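Endo-1,4-beta-xylanase (Bacteroides thetaiotaomicron VPI-5482, PDB 3KST) probably hydrolyses glycosidic bonds in xylan-type polysaccharides, as a calcium-binding member of glycosyl hydrolase family 43. Local coordinates at residues D56-W61 with S280-F285. Residues are numbered along the deposited sequence; the frame is centred on the assembly and turned at random.
Sequences DDLKNW and SYIKDF
Ile282 reaches out of strand 279-287 to meet Leu58 and Trp61, and its terminal CD1 methyl does all the touching. Ile282 CD1 lies 3.8 Å from Leu58 CD2 and almost as near to Leu58 CB, the two side chains crossing at about a right angle. The extended outer arm of the isoleucine (chi2 171°) carries that methyl across to the turn, where Ile282 CD1 also lies 4.3 Å from Trp61 CZ2, at the edge of the indole and near its plane. No hydrogen bond joins the segments, and branched aliphatic chains beside an aromatic edge suit this buried, purely apolar meeting. The indole is tied to its own turn: Trp61 NE1 donates to Leu58 O at 2.8 Å, approaching from above the carbonyl plane, which satisfies a buried ring N-H and helps fix the ring's rotation. Asp57 braces the turn: OD1 accepts from the backbone N of both Lys59 and Asn60, an Asx turn and Asx motif that a short carboxylate serves well, while Asp57 OD2 takes Asn60 ND2 at 2.8 Å. The turn links antiparallel strands 49-55 and 60-69, and Tyr36 of strand 35-41 packs against both Leu58 and Trp61. The contact joins two adjacent blades of the family's five-bladed beta-propeller, bridged by strand 293-305 (antiparallel to 279-287, parallel to 60-69), away from the predicted catalytic residues.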
ATOM      1  N   ASP A  56     -16.379  -5.253  -9.648  1.00 12.31           N
ATOM      2  CA  ASP A  56     -17.346  -6.134  -9.003  1.00 14.38           C
ATOM      3  C   ASP A  56     -16.766  -7.524  -8.691  1.00 14.96           C
ATOM      4  O   ASP A  56     -17.217  -8.202  -7.747  1.00 15.06           O
ATOM      5  CB  ASP A  56     -18.559  -6.326  -9.935  1.00 14.18           C
ATOM      6  CG  ASP A  56     -19.349  -5.059 -10.148  1.00 17.06           C
ATOM      7  OD1 ASP A  56     -19.601  -4.353  -9.159  1.00 19.70           O
ATOM      8  OD2 ASP A  56     -19.776  -4.783 -11.287  1.00 17.28           O
ATOM      9  N   ASP A  57     -15.750  -7.924  -9.462  1.00 15.43           N
ATOM     10  CA  ASP A  57     -15.204  -9.295  -9.442  1.00 16.43           C
ATOM     11  C   ASP A  57     -13.680  -9.460  -9.317  1.00 16.21           C
ATOM     12  O   ASP A  57     -13.198 -10.595  -9.352  1.00 16.53           O
ATOM     13  CB  ASP A  57     -15.702  -9.986 -10.728  1.00 16.26           C
ATOM     14  CG  ASP A  57     -15.181  -9.317 -12.032  1.00 16.85           C
ATOM     15  OD1 ASP A  57     -14.284  -8.423 -11.992  1.00 16.37           O
ATOM     16  OD2 ASP A  57     -15.695  -9.662 -13.109  1.00 19.00           O
ATOM     17  N   LEU A  58     -12.940  -8.347  -9.234  1.00 15.89           N
ATOM     18  CA  LEU A  58     -11.459  -8.300  -9.156  1.00 14.69           C
ATOM     19  C   LEU A  58     -10.713  -8.576 -10.477  1.00 14.53           C
ATOM     20  O   LEU A  58      -9.514  -8.323 -10.550  1.00 13.84           O
ATOM     21  CB  LEU A  58     -10.874  -9.210  -8.047  1.00 14.33           C
ATOM     22  CG  LEU A  58     -11.307  -8.877  -6.630  1.00 14.02           C
ATOM     23  CD1 LEU A  58     -10.839  -9.998  -5.682  1.00 12.56           C
ATOM     24  CD2 LEU A  58     -10.721  -7.522  -6.238  1.00 13.40           C
ATOM     25  N   LYS A  59     -11.402  -9.084 -11.501  1.00 14.44           N
ATOM     26  CA  LYS A  59     -10.806  -9.393 -12.803  1.00 14.47           C
ATOM     27  C   LYS A  59     -11.007  -8.214 -13.729  1.00 14.40           C
ATOM     28  O   LYS A  59     -10.048  -7.761 -14.357  1.00 14.02           O
ATOM     29  CB  LYS A  59     -11.414 -10.671 -13.418  1.00 14.79           C
ATOM     30  CG  LYS A  59     -10.950 -10.991 -14.856  1.00 15.28           C
ATOM     31  CD  LYS A  59      -9.440 -11.216 -15.051  1.00 14.95           C
ATOM     32  CE  LYS A  59      -9.168 -11.678 -16.474  1.00 15.64           C
ATOM     33  NZ  LYS A  59      -7.758 -12.026 -16.858  1.00 14.73           N
ATOM     34  N   ASN A  60     -12.253  -7.743 -13.824  1.00 14.06           N
ATOM     35  CA  ASN A  60     -12.613  -6.644 -14.714  1.00 14.82           C
ATOM     36  C   ASN A  60     -12.766  -5.357 -13.929  1.00 14.40           C
ATOM     37  O   ASN A  60     -13.560  -5.289 -12.967  1.00 14.35           O
ATOM     38  CB  ASN A  60     -13.900  -6.961 -15.441  1.00 14.49           C
ATOM     39  CG  ASN A  60     -13.828  -8.291 -16.161  1.00 15.58           C
ATOM     40  OD1 ASN A  60     -13.132  -8.434 -17.178  1.00 15.01           O
ATOM     41  ND2 ASN A  60     -14.524  -9.275 -15.628  1.00 13.39           N
ATOM     42  N   TRP A  61     -11.970  -4.359 -14.311  1.00 15.02           N
ATOM     43  CA  TRP A  61     -11.930  -3.051 -13.641  1.00 14.91           C
ATOM     44  C   TRP A  61     -12.408  -1.956 -14.581  1.00 15.38           C
ATOM     45  O   TRP A  61     -12.221  -2.058 -15.792  1.00 16.06           O
ATOM     46  CB  TRP A  61     -10.498  -2.731 -13.158  1.00 14.27           C
ATOM     47  CG  TRP A  61     -10.061  -3.701 -12.098  1.00 11.67           C
ATOM     48  CD1 TRP A  61      -9.619  -4.959 -12.299  1.00  9.41           C
ATOM     49  CD2 TRP A  61     -10.085  -3.508 -10.682  1.00  9.40           C
ATOM     50  NE1 TRP A  61      -9.357  -5.585 -11.105  1.00  7.82           N
ATOM     51  CE2 TRP A  61      -9.637  -4.710 -10.088  1.00  8.80           C
ATOM     52  CE3 TRP A  61     -10.466  -2.446  -9.851  1.00  6.29           C
ATOM     53  CZ2 TRP A  61      -9.568  -4.880  -8.678  1.00  7.33           C
ATOM     54  CZ3 TRP A  61     -10.379  -2.607  -8.449  1.00  7.41           C
ATOM     55  CH2 TRP A  61      -9.930  -3.812  -7.891  1.00  9.31           C
ATOM     56  N   SER A 280      -0.465  -4.246 -11.870  1.00  9.15           N
ATOM     57  CA  SER A 280      -0.870  -4.946 -10.663  1.00  9.18           C
ATOM     58  C   SER A 280      -1.634  -6.234 -10.886  1.00  9.19           C
ATOM     59  O   SER A 280      -2.264  -6.420 -11.923  1.00  9.70           O
ATOM     60  CB  SER A 280      -1.603  -3.985  -9.734  1.00  9.47           C
ATOM     61  OG  SER A 280      -0.666  -3.059  -9.207  1.00  8.22           O
ATOM     62  N   TYR A 281      -1.521  -7.106  -9.890  1.00 10.40           N
ATOM     63  CA  TYR A 281      -2.004  -8.503  -9.888  1.00 10.06           C
ATOM     64  C   TYR A 281      -2.551  -8.852  -8.502  1.00 10.54           C
ATOM     65  O   TYR A 281      -2.269  -8.163  -7.524  1.00  9.86           O
ATOM     66  CB  TYR A 281      -0.846  -9.452 -10.226  1.00 10.44           C
ATOM     67  CG  TYR A 281      -0.248  -9.209 -11.600  1.00  9.47           C
ATOM     68  CD1 TYR A 281      -0.814  -9.795 -12.725  1.00  8.94           C
ATOM     69  CD2 TYR A 281       0.855  -8.358 -11.781  1.00  9.28           C
ATOM     70  CE1 TYR A 281      -0.302  -9.558 -13.990  1.00  8.84           C
ATOM     71  CE2 TYR A 281       1.384  -8.101 -13.034  1.00  7.81           C
ATOM     72  CZ  TYR A 281       0.779  -8.710 -14.156  1.00  9.54           C
ATOM     73  OH  TYR A 281       1.291  -8.480 -15.403  1.00 10.12           O
ATOM     74  N   ILE A 282      -3.323  -9.932  -8.421  1.00 10.81           N
ATOM     75  CA  ILE A 282      -3.946 -10.375  -7.159  1.00 11.30           C
ATOM     76  C   ILE A 282      -3.729 -11.878  -6.873  1.00 12.10           C
ATOM     77  O   ILE A 282      -3.925 -12.711  -7.750  1.00 12.01           O
ATOM     78  CB  ILE A 282      -5.431 -10.063  -7.151  1.00 11.57           C
ATOM     79  CG1 ILE A 282      -5.697  -8.543  -7.212  1.00 11.98           C
ATOM     80  CG2 ILE A 282      -6.124 -10.653  -5.889  1.00 12.79           C
ATOM     81  CD1 ILE A 282      -7.179  -8.212  -7.435  1.00 15.93           C
ATOM     82  N   LYS A 283      -3.331 -12.196  -5.636  1.00 12.58           N
ATOM     83  CA  LYS A 283      -3.150 -13.574  -5.155  1.00 12.16           C
ATOM     84  C   LYS A 283      -4.001 -13.737  -3.902  1.00 12.25           C
ATOM     85  O   LYS A 283      -4.610 -12.771  -3.432  1.00 11.93           O
ATOM     86  CB  LYS A 283      -1.657 -13.861  -4.910  1.00 12.92           C
ATOM     87  CG  LYS A 283      -0.882 -14.172  -6.199  1.00 11.71           C
ATOM     88  CD  LYS A 283       0.649 -14.363  -5.980  1.00 15.09           C
ATOM     89  CE  LYS A 283       1.035 -15.718  -5.412  1.00 17.05           C
ATOM     90  NZ  LYS A 283       0.916 -16.891  -6.354  1.00 15.41           N
ATOM     91  N   ASP A 284      -4.070 -14.958  -3.379  1.00 12.45           N
ATOM     92  CA  ASP A 284      -4.775 -15.214  -2.142  1.00 12.77           C
ATOM     93  C   ASP A 284      -3.902 -14.788  -0.966  1.00 12.63           C
ATOM     94  O   ASP A 284      -2.683 -14.709  -1.090  1.00 13.58           O
ATOM     95  CB  ASP A 284      -5.179 -16.678  -2.027  1.00 13.22           C
ATOM     96  CG  ASP A 284      -6.146 -17.084  -3.111  1.00 14.24           C
ATOM     97  OD1 ASP A 284      -7.191 -16.411  -3.242  1.00 14.28           O
ATOM     98  OD2 ASP A 284      -5.860 -18.053  -3.818  1.00 19.91           O
ATOM     99  N   PHE A 285      -4.564 -14.477   0.143  1.00 13.16           N
ATOM    100  CA  PHE A 285      -3.926 -14.029   1.376  1.00 13.06           C
ATOM    101  C   PHE A 285      -4.604 -14.649   2.582  1.00 14.00           C
ATOM    102  O   PHE A 285      -5.824 -14.687   2.646  1.00 13.57           O
ATOM    103  CB  PHE A 285      -4.074 -12.515   1.518  1.00 13.32           C
ATOM    104  CG  PHE A 285      -3.361 -11.955   2.703  1.00 11.28           C
ATOM    105  CD1 PHE A 285      -1.990 -11.817   2.678  1.00 12.24           C
ATOM    106  CD2 PHE A 285      -4.054 -11.604   3.858  1.00 10.99           C
ATOM    107  CE1 PHE A 285      -1.308 -11.294   3.786  1.00 12.77           C
ATOM    108  CE2 PHE A 285      -3.402 -11.081   4.958  1.00  9.68           C
ATOM    109  CZ  PHE A 285      -2.009 -10.950   4.932  1.00 10.95           C
TER